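Local coordinates for p800 reaction center core protein (Heliobacterium modesticaldum, PDB 5V8K) that forms the core of a homodimeric photosynthetic reaction centre, holding the bacteriochlorophylls g and g' used for light harvesting and charge separation, at residues Leu29-Ala34 against Ile92-Gly97; Phe38-His43 against Leu80-Met85. All blocks are in the same frame, centred on the assembly; numbering follows the deposited sequence.

In the fold
From the N terminus, helix 18-39 supplies residues 29-34 to contact 1 and leads into residues 38-43 of contact 2. The chain then passes through the short helices 48-51 and 58-67 and enters helix 77-97, which gives residues 80-85 to contact 2 before residues 92-97 complete contact 1. Contact 2 closes a loop of 36 intervening residues, and contact 1 closes a loop of 57 that encloses it. The nesting follows from the antiparallel run of the two helices, and the contact centres lie about 15 Å apart. Both contacts illustrate how a membrane pigment protein can be read as helix pairs with chlorophylls set against them.

Contact 1. Residues Leu29-Ala34 against Ile92-Gly97; sequences LGNVAA and ILWGFG. With GB0 (Bacteriochlorophyll g'), chain G.
An antiparallel helix pair lining several bacteriochlorophyll pockets comes together where Gly30 backs onto the indole of Trp94. The axes of the two segments approach to 8.6 Å, with their directions 160° apart. Gly30 CA lies over one face of the indole in a CH-pi contact, 4.0 Å from the centroid of the five-membered ring. A CB on Gly30 would collide with Trp94 CD1, so the missing side chain is what admits the ring. The Trp94 first torsion (chi1 -76°) sets CG beside the backbone N and swings the indole across the helix interface. Trp94 NE1 then meets Asn31 OD1 at 3.0 Å, with an N-H...O angle of 146°. This oxygen lies near the ring plane at the indole edge, while the amide itself is turned steeply against the ring. On its other branch, Asn31 ND2 gives a weak hydrogen bond to O1D of the bacteriochlorophyll g', 3.3 Å away. Ala34 CB touches Trp94 CH2 at 3.4 Å, and Leu93 CD1 reaches Gly30 N at 3.7 Å. A leucine in place of Trp94 would probably leave Asn31 OD1 without its indole donor and the amide freer to turn away from the pigment. Around this, Trp94 NE1 also makes a weak bond to Asn27 O on helix 18-39, and Ala33 and Ala34 pack on Ala90, extending the contact along helix 77-97.

Contact 2. Residues Phe38-His43 against Leu80-Met85; sequences FILVHH and LFVARM. With GBF (Bacteriochlorophyll g), chain H.
Leu40 and Ala83 bring the two backbones closest, their CA atoms 6.0 Å apart, as residues 38-43 pass from helical geometry to an extended conformation at His42 beside a regular turn of helix 77-97. The arrangement is a chlorophyll pocket with an axial histidine: both segments grip the same bacteriochlorophyll g, one at its magnesium and the other at its rim.

The direct protein contact is apolar. Leu40 CB faces Ala83 CB, and Leu40 CD1 reaches Val82 CG1 at 3.7 Å, the two side chains crossing obliquely. Val41 divides its branches between protein and pigment. Val41 CG2 rests against Ala83 CB at 3.7 Å and also touches the macrocycle, whereas CG1, anti to the backbone N (chi1 172°), lies by the ester carbonyl oxygen O1D and above one face of the His42 imidazole, toward its rim. Ala83 CB meets the pigment methyl CMD as well, so valine covers part of the face on the His42 side while alanine packs at the rim.

His42 NE2 coordinates the magnesium at 2.5 Å. The next residue does likewise elsewhere: His43 NE2 binds the magnesium of a second bacteriochlorophyll g, so consecutive histidines serve two pigments. Outside the pocket, Leu40 also packs on Phe61 of helix 58-67, and its carbonyl oxygen is hydrogen-bonded to Tyr62 OH.

From helix 77-97, Arg84 reaches the pigment with its chain extended from CG to NE, while Leu80 CB covers the centre of one guanidinium face. Arg84 NH2 bonds to the methoxy oxygen O2D of the same ester at 2.9 Å and weakly to the keto oxygen OBD. That keto oxygen is held chiefly by Arg84 NE, 2.7 Å from OBD along a nearly straight N-H...O line of 166°.

Contact 1. Residues Leu29-Ala34 against Ile92-Gly97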
loop_
_atom_site.group_PDB
_atom_site.type_symbol
_atom_site.label_atom_id
_atom_site.label_comp_id
_atom_site.label_asym_id
_atom_site.label_seq_id
_atom_site.Cartn_x
_atom_site.Cartn_y
_atom_site.Cartn_z
ATOM N N LEU A 29 26.521 -1.272 26.508
ATOM C CA LEU A 29 27.841 -0.793 26.098
ATOM C C LEU A 29 28.604 -1.867 25.316
ATOM O O LEU A 29 29.233 -1.572 24.292
ATOM C CB LEU A 29 28.643 -0.345 27.320
ATOM C CG LEU A 29 28.043 0.857 28.052
ATOM C CD1 LEU A 29 28.789 1.140 29.320
ATOM C CD2 LEU A 29 27.982 2.081 27.181
ATOM N N GLY A 30 28.539 -3.120 25.774
ATOM C CA GLY A 30 29.063 -4.234 24.987
ATOM C C GLY A 30 28.506 -4.295 23.567
ATOM O O GLY A 30 29.227 -4.598 22.611
ATOM N N ASN A 31 27.214 -4.021 23.407
ATOM C CA ASN A 31 26.631 -4.023 22.072
ATOM C C ASN A 31 27.230 -2.919 21.211
ATOM O O ASN A 31 27.485 -3.110 20.017
ATOM C CB ASN A 31 25.117 -3.841 22.163
ATOM C CG ASN A 31 24.398 -5.085 22.626
ATOM O OD1 ASN A 31 24.997 -6.081 23.035
ATOM N ND2 ASN A 31 23.080 -5.033 22.537
ATOM N N VAL A 32 27.445 -1.748 21.800
ATOM C CA VAL A 32 27.994 -0.625 21.065
ATOM C C VAL A 32 29.390 -0.975 20.576
ATOM O O VAL A 32 29.688 -0.923 19.378
ATOM C CB VAL A 32 28.013 0.630 21.952
ATOM C CG1 VAL A 32 28.703 1.828 21.234
ATOM C CG2 VAL A 32 26.572 0.995 22.420
ATOM N N ALA A 33 30.265 -1.374 21.498
ATOM C CA ALA A 33 31.612 -1.740 21.084
ATOM C C ALA A 33 31.586 -2.879 20.064
ATOM O O ALA A 33 32.394 -2.902 19.130
ATOM C CB ALA A 33 32.461 -2.112 22.305
ATOM N N ALA A 34 30.663 -3.828 20.213
ATOM C CA ALA A 34 30.666 -4.991 19.327
ATOM C C ALA A 34 30.270 -4.618 17.896
ATOM O O ALA A 34 30.814 -5.168 16.924
ATOM C CB ALA A 34 29.715 -6.058 19.864
ATOM N N ILE A 92 34.734 -8.038 27.399
ATOM C CA ILE A 92 34.930 -7.692 28.804
ATOM C C ILE A 92 33.641 -7.127 29.394
ATOM O O ILE A 92 33.276 -7.443 30.529
ATOM C CB ILE A 92 36.092 -6.695 28.951
ATOM C CG1 ILE A 92 37.414 -7.343 28.529
ATOM C CG2 ILE A 92 36.198 -6.200 30.388
ATOM C CD1 ILE A 92 38.616 -6.395 28.564
ATOM N N LEU A 93 32.945 -6.264 28.633
ATOM C CA LEU A 93 31.698 -5.661 29.100
ATOM C C LEU A 93 30.590 -6.696 29.205
ATOM O O LEU A 93 29.840 -6.710 30.189
ATOM C CB LEU A 93 31.272 -4.545 28.151
ATOM C CG LEU A 93 32.193 -3.334 28.159
ATOM C CD1 LEU A 93 32.002 -2.534 26.900
ATOM C CD2 LEU A 93 31.888 -2.505 29.376
ATOM N N TRP A 94 30.440 -7.546 28.184
ATOM C CA TRP A 94 29.430 -8.597 28.276
ATOM C C TRP A 94 29.773 -9.598 29.377
ATOM O O TRP A 94 28.874 -10.185 29.994
ATOM C CB TRP A 94 29.299 -9.343 26.956
ATOM C CG TRP A 94 28.571 -8.659 25.847
ATOM C CD1 TRP A 94 27.531 -7.763 25.940
ATOM C CD2 TRP A 94 28.822 -8.837 24.459
ATOM N NE1 TRP A 94 27.117 -7.389 24.690
ATOM C CE2 TRP A 94 27.901 -8.026 23.758
ATOM C CE3 TRP A 94 29.731 -9.616 23.732
ATOM C CZ2 TRP A 94 27.883 -7.964 22.364
ATOM C CZ3 TRP A 94 29.704 -9.555 22.352
ATOM C CH2 TRP A 94 28.796 -8.747 21.684
ATOM N N GLY A 95 31.057 -9.843 29.595
ATOM C CA GLY A 95 31.490 -10.736 30.646
ATOM C C GLY A 95 30.983 -10.235 31.973
ATOM O O GLY A 95 30.247 -10.938 32.674
ATOM N N PHE A 96 31.382 -9.011 32.324
ATOM C CA PHE A 96 30.908 -8.392 33.554
ATOM C C PHE A 96 29.384 -8.265 33.561
ATOM O O PHE A 96 28.751 -8.392 34.618
ATOM C CB PHE A 96 31.577 -7.021 33.728
ATOM C CG PHE A 96 33.048 -7.083 34.159
ATOM C CD1 PHE A 96 33.493 -7.967 35.133
ATOM C CD2 PHE A 96 33.967 -6.224 33.590
ATOM C CE1 PHE A 96 34.844 -7.992 35.510
ATOM C CE2 PHE A 96 35.299 -6.237 33.954
ATOM C CZ PHE A 96 35.745 -7.116 34.912
ATOM N N GLY A 97 28.780 -8.034 32.389
ATOM C CA GLY A 97 27.345 -7.815 32.304
ATOM C C GLY A 97 26.502 -9.047 32.578
ATOM O O GLY A 97 25.310 -8.916 32.864
HETATM C C1 GB0 G . 13.798 -1.030 24.836
HETATM C C2 GB0 G . 12.771 -2.147 24.787
HETATM C C3 GB0 G . 11.653 -2.066 24.020
HETATM C C4 GB0 G . 10.664 -3.191 23.986
HETATM C C5 GB0 G . 11.342 -0.913 23.092
HETATM C C6 GB0 G . 11.875 -1.347 21.735
HETATM N NB GB0 G . 21.780 3.750 21.837
HETATM N ND GB0 G . 22.153 0.078 20.421
HETATM C C10 GB0 G . 13.000 -1.758 19.012
HETATM C C11 GB0 G . 11.834 -2.631 18.524
HETATM C C12 GB0 G . 12.349 -3.780 17.673
HETATM C C13 GB0 G . 12.842 -4.925 18.184
HETATM C C14 GB0 G . 13.325 -5.992 17.239
HETATM C C15 GB0 G . 12.909 -5.168 19.678
HETATM C C1A GB0 G . 19.545 0.172 22.144
HETATM C C1B GB0 G . 20.770 4.274 22.568
HETATM C C1C GB0 G . 24.374 3.335 20.239
HETATM C C1D GB0 G . 22.963 -0.611 19.651
HETATM C C2A GB0 G . 18.262 0.133 22.946
HETATM C C2B GB0 G . 21.067 5.606 22.895
HETATM C C2C GB0 G . 25.636 3.554 19.460
HETATM C C2D GB0 G . 22.752 -2.163 19.302
HETATM C C3A GB0 G . 17.967 1.641 22.975
HETATM C C3B GB0 G . 22.316 5.875 22.332
HETATM C C3C GB0 G . 25.475 2.181 18.934
HETATM C C3D GB0 G . 21.603 -2.121 20.076
HETATM C C4A GB0 G . 19.338 2.162 22.595
HETATM C C4B GB0 G . 22.736 4.690 21.711
HETATM C C4C GB0 G . 24.414 1.449 19.436
HETATM C C4D GB0 G . 21.238 -0.907 20.707
HETATM C C7 GB0 G . 11.990 -0.210 20.752
HETATM C C8 GB0 G . 12.508 -0.408 19.520
HETATM C C9 GB0 G . 12.603 0.759 18.596
HETATM C CAA GB0 G . 18.379 -0.502 24.360
HETATM C CAB GB0 G . 23.122 7.121 22.357
HETATM C CAC GB0 G . 26.405 1.497 18.004
HETATM C CAD GB0 G . 20.514 -3.071 20.315
HETATM C CBA GB0 G . 17.193 -0.280 25.316
HETATM C CBB GB0 G . 22.730 8.265 22.757
HETATM C CBC GB0 G . 27.600 2.198 17.426
HETATM C CBD GB0 G . 19.579 -2.439 21.268
HETATM C CED GB0 G . 18.654 -4.833 24.022
HETATM C CGA GB0 G . 16.186 -1.414 25.244
HETATM C CGD GB0 G . 19.607 -3.157 22.584
HETATM C CHA GB0 G . 20.060 -1.050 21.419
HETATM C CHB GB0 G . 19.576 3.455 22.914
HETATM C CHC GB0 G . 24.021 4.574 20.978
HETATM C CHD GB0 G . 24.132 0.060 19.090
HETATM C CMA GB0 G . 16.943 2.065 21.916
HETATM C CMB GB0 G . 20.160 6.504 23.707
HETATM C CMC GB0 G . 25.632 4.687 18.456
HETATM C CMD GB0 G . 23.451 -3.196 18.496
HETATM N NA GB0 G . 20.177 1.332 21.950
HETATM N NC GB0 G . 23.686 2.189 20.285
HETATM O O1A GB0 G . 16.207 -2.147 24.281
HETATM O O1D GB0 G . 20.551 -3.091 23.368
HETATM O O2A GB0 G . 14.854 -1.256 25.802
HETATM O O2D GB0 G . 18.449 -3.940 22.939
HETATM O OBD GB0 G . 20.365 -4.322 20.143
HETATM MG MG GB0 G . 22.076 1.764 21.471
#

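Contact 2. Residues Phe38-His43 against Leu80-Met85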
loop_
_atom_site.group_PDB
_atom_site.type_symbol
_atom_site.label_atom_id
_atom_site.label_comp_id
_atom_site.label_asym_id
_atom_site.label_seq_id
_atom_site.Cartn_x
_atom_site.Cartn_y
_atom_site.Cartn_z
ATOM N N PHE A 38 32.412 -5.404 14.570
ATOM C CA PHE A 38 31.857 -6.210 13.488
ATOM C C PHE A 38 31.939 -5.466 12.153
ATOM O O PHE A 38 32.392 -6.020 11.139
ATOM C CB PHE A 38 30.408 -6.580 13.810
ATOM C CG PHE A 38 29.683 -7.234 12.675
ATOM C CD1 PHE A 38 29.927 -8.547 12.364
ATOM C CD2 PHE A 38 28.775 -6.536 11.920
ATOM C CE1 PHE A 38 29.278 -9.160 11.342
ATOM C CE2 PHE A 38 28.110 -7.154 10.865
ATOM C CZ PHE A 38 28.375 -8.466 10.577
ATOM N N ILE A 39 31.532 -4.191 12.147
ATOM C CA ILE A 39 31.301 -3.483 10.894
ATOM C C ILE A 39 32.586 -2.960 10.263
ATOM O O ILE A 39 32.585 -2.627 9.074
ATOM C CB ILE A 39 30.240 -2.375 11.138
ATOM C CG1 ILE A 39 29.631 -1.945 9.836
ATOM C CG2 ILE A 39 30.790 -1.139 11.850
ATOM C CD1 ILE A 39 28.830 -3.086 9.103
ATOM N N LEU A 40 33.702 -2.914 10.997
ATOM C CA LEU A 40 35.005 -2.648 10.376
ATOM C C LEU A 40 35.590 -3.857 9.648
ATOM O O LEU A 40 36.544 -3.695 8.876
ATOM C CB LEU A 40 36.020 -2.151 11.434
ATOM C CG LEU A 40 35.660 -0.773 12.043
ATOM C CD1 LEU A 40 36.626 -0.402 13.155
ATOM C CD2 LEU A 40 35.647 0.316 10.985
ATOM N N VAL A 41 35.023 -5.045 9.836
ATOM C CA VAL A 41 35.609 -6.291 9.359
ATOM C C VAL A 41 34.703 -7.009 8.367
ATOM O O VAL A 41 35.186 -7.561 7.379
ATOM C CB VAL A 41 35.948 -7.220 10.545
ATOM C CG1 VAL A 41 36.377 -8.604 10.055
ATOM C CG2 VAL A 41 37.061 -6.609 11.364
ATOM N N HIS A 42 33.402 -7.055 8.634
ATOM C CA HIS A 42 32.443 -7.786 7.824
ATOM C C HIS A 42 31.492 -6.809 7.127
ATOM O O HIS A 42 31.388 -5.643 7.498
ATOM C CB HIS A 42 31.653 -8.760 8.695
ATOM C CG HIS A 42 32.495 -9.789 9.347
ATOM N ND1 HIS A 42 33.014 -10.864 8.662
ATOM C CD2 HIS A 42 32.927 -9.907 10.620
ATOM C CE1 HIS A 42 33.733 -11.601 9.485
ATOM N NE2 HIS A 42 33.704 -11.037 10.675
ATOM N N HIS A 43 30.805 -7.295 6.103
ATOM C CA HIS A 43 29.858 -6.467 5.348
ATOM C C HIS A 43 30.530 -5.232 4.752
ATOM O O HIS A 43 29.992 -4.127 4.821
ATOM C CB HIS A 43 28.682 -6.024 6.229
ATOM C CG HIS A 43 27.819 -7.142 6.692
ATOM N ND1 HIS A 43 26.533 -6.945 7.134
ATOM C CD2 HIS A 43 28.058 -8.471 6.804
ATOM C CE1 HIS A 43 26.000 -8.103 7.468
ATOM N NE2 HIS A 43 26.914 -9.040 7.300
ATOM N N LEU A 80 41.875 -3.016 11.513
ATOM C CA LEU A 80 41.840 -4.265 12.272
ATOM C C LEU A 80 42.224 -4.033 13.726
ATOM O O LEU A 80 41.599 -4.584 14.629
ATOM C CB LEU A 80 42.751 -5.313 11.629
ATOM C CG LEU A 80 42.342 -5.827 10.247
ATOM C CD1 LEU A 80 43.374 -6.828 9.773
ATOM C CD2 LEU A 80 41.005 -6.484 10.289
ATOM N N PHE A 81 43.241 -3.224 13.987
ATOM C CA PHE A 81 43.572 -2.957 15.377
ATOM C C PHE A 81 42.398 -2.309 16.095
ATOM O O PHE A 81 42.056 -2.691 17.216
ATOM C CB PHE A 81 44.812 -2.070 15.478
ATOM C CG PHE A 81 45.124 -1.607 16.888
ATOM C CD1 PHE A 81 45.754 -2.450 17.800
ATOM C CD2 PHE A 81 44.804 -0.324 17.285
ATOM C CE1 PHE A 81 46.063 -2.012 19.094
ATOM C CE2 PHE A 81 45.095 0.117 18.574
ATOM C CZ PHE A 81 45.728 -0.730 19.472
ATOM N N VAL A 82 41.756 -1.332 15.462
ATOM C CA VAL A 82 40.582 -0.712 16.075
ATOM C C VAL A 82 39.481 -1.746 16.280
ATOM O O VAL A 82 38.839 -1.796 17.339
ATOM C CB VAL A 82 40.100 0.477 15.229
ATOM C CG1 VAL A 82 38.768 1.040 15.779
ATOM C CG2 VAL A 82 41.138 1.581 15.221
ATOM N N ALA A 83 39.231 -2.583 15.279
ATOM C CA ALA A 83 38.122 -3.520 15.399
ATOM C C ALA A 83 38.377 -4.542 16.500
ATOM O O ALA A 83 37.462 -4.880 17.258
ATOM C CB ALA A 83 37.878 -4.214 14.066
ATOM N N ARG A 84 39.620 -5.022 16.623
ATOM C CA ARG A 84 39.942 -6.060 17.597
ATOM C C ARG A 84 39.955 -5.520 19.015
ATOM O O ARG A 84 39.576 -6.225 19.952
ATOM C CB ARG A 84 41.290 -6.676 17.261
ATOM C CG ARG A 84 41.258 -7.525 16.040
ATOM C CD ARG A 84 42.682 -7.809 15.523
ATOM N NE ARG A 84 42.545 -8.502 14.259
ATOM C CZ ARG A 84 43.543 -8.813 13.452
ATOM N NH1 ARG A 84 44.770 -8.480 13.776
ATOM N NH2 ARG A 84 43.290 -9.439 12.317
ATOM N N MET A 85 40.388 -4.281 19.202
ATOM C CA MET A 85 40.308 -3.701 20.535
ATOM C C MET A 85 38.865 -3.467 20.967
ATOM O O MET A 85 38.549 -3.599 22.149
ATOM C CB MET A 85 41.109 -2.401 20.588
ATOM C CG MET A 85 42.598 -2.588 20.292
ATOM S SD MET A 85 43.492 -3.100 21.745
ATOM C CE MET A 85 43.105 -4.810 21.956
HETATM MG MG GBF H . 34.530 -12.357 12.595
HETATM C CHA GBF H . 37.904 -11.611 12.011
HETATM C CHB GBF H . 34.897 -15.067 10.746
HETATM C CHC GBF H . 31.523 -13.327 13.965
HETATM C CHD GBF H . 34.468 -9.483 14.739
HETATM N NA GBF H . 36.044 -13.152 11.566
HETATM C C1A GBF H . 37.313 -12.806 11.347
HETATM C C2A GBF H . 38.221 -13.698 10.542
HETATM C C3A GBF H . 37.127 -14.536 9.893
HETATM C C4A GBF H . 35.951 -14.233 10.786
HETATM C CMA GBF H . 36.852 -14.116 8.464
HETATM C CAA GBF H . 39.249 -14.552 11.324
HETATM C CBA GBF H . 38.603 -15.384 12.423
HETATM C CGA GBF H . 39.663 -16.151 13.178
HETATM O O1A GBF H . 40.809 -16.205 12.747
HETATM O O2A GBF H . 39.281 -17.012 14.293
HETATM N NB GBF H . 33.378 -14.002 12.397
HETATM C C1B GBF H . 33.644 -15.011 11.556
HETATM C C2B GBF H . 32.600 -15.923 11.653
HETATM C C3B GBF H . 31.683 -15.408 12.566
HETATM C C4B GBF H . 32.207 -14.201 12.996
HETATM C CMB GBF H . 32.513 -17.211 10.882
HETATM C CAB GBF H . 30.397 -15.997 13.020
HETATM C CBB GBF H . 29.929 -17.198 12.753
HETATM N NC GBF H . 33.294 -11.556 14.001
HETATM C C1C GBF H . 32.126 -12.060 14.426
HETATM C C2C GBF H . 31.231 -11.441 15.445
HETATM C C3C GBF H . 32.210 -10.338 15.551
HETATM C C4C GBF H . 33.344 -10.428 14.734
HETATM C CMC GBF H . 29.867 -11.116 14.876
HETATM C CAC GBF H . 32.022 -9.199 16.491
HETATM C CBC GBF H . 30.790 -9.102 17.360
HETATM N ND GBF H . 35.742 -10.900 13.273
HETATM C C1D GBF H . 35.732 -9.833 14.057
HETATM C C2D GBF H . 37.066 -8.944 14.269
HETATM C C3D GBF H . 37.748 -9.799 13.424
HETATM C C4D GBF H . 37.059 -10.893 12.855
HETATM C CMD GBF H . 37.500 -7.725 15.020
HETATM C CAD GBF H . 39.099 -9.783 12.833
HETATM O OBD GBF H . 40.169 -9.132 13.095
HETATM C CBD GBF H . 39.251 -10.988 11.970
HETATM C CGD GBF H . 39.827 -10.598 10.628
HETATM O O1D GBF H . 39.198 -10.383 9.603
HETATM O O2D GBF H . 41.251 -10.452 10.552
HETATM C CED GBF H . 41.911 -10.901 9.362
#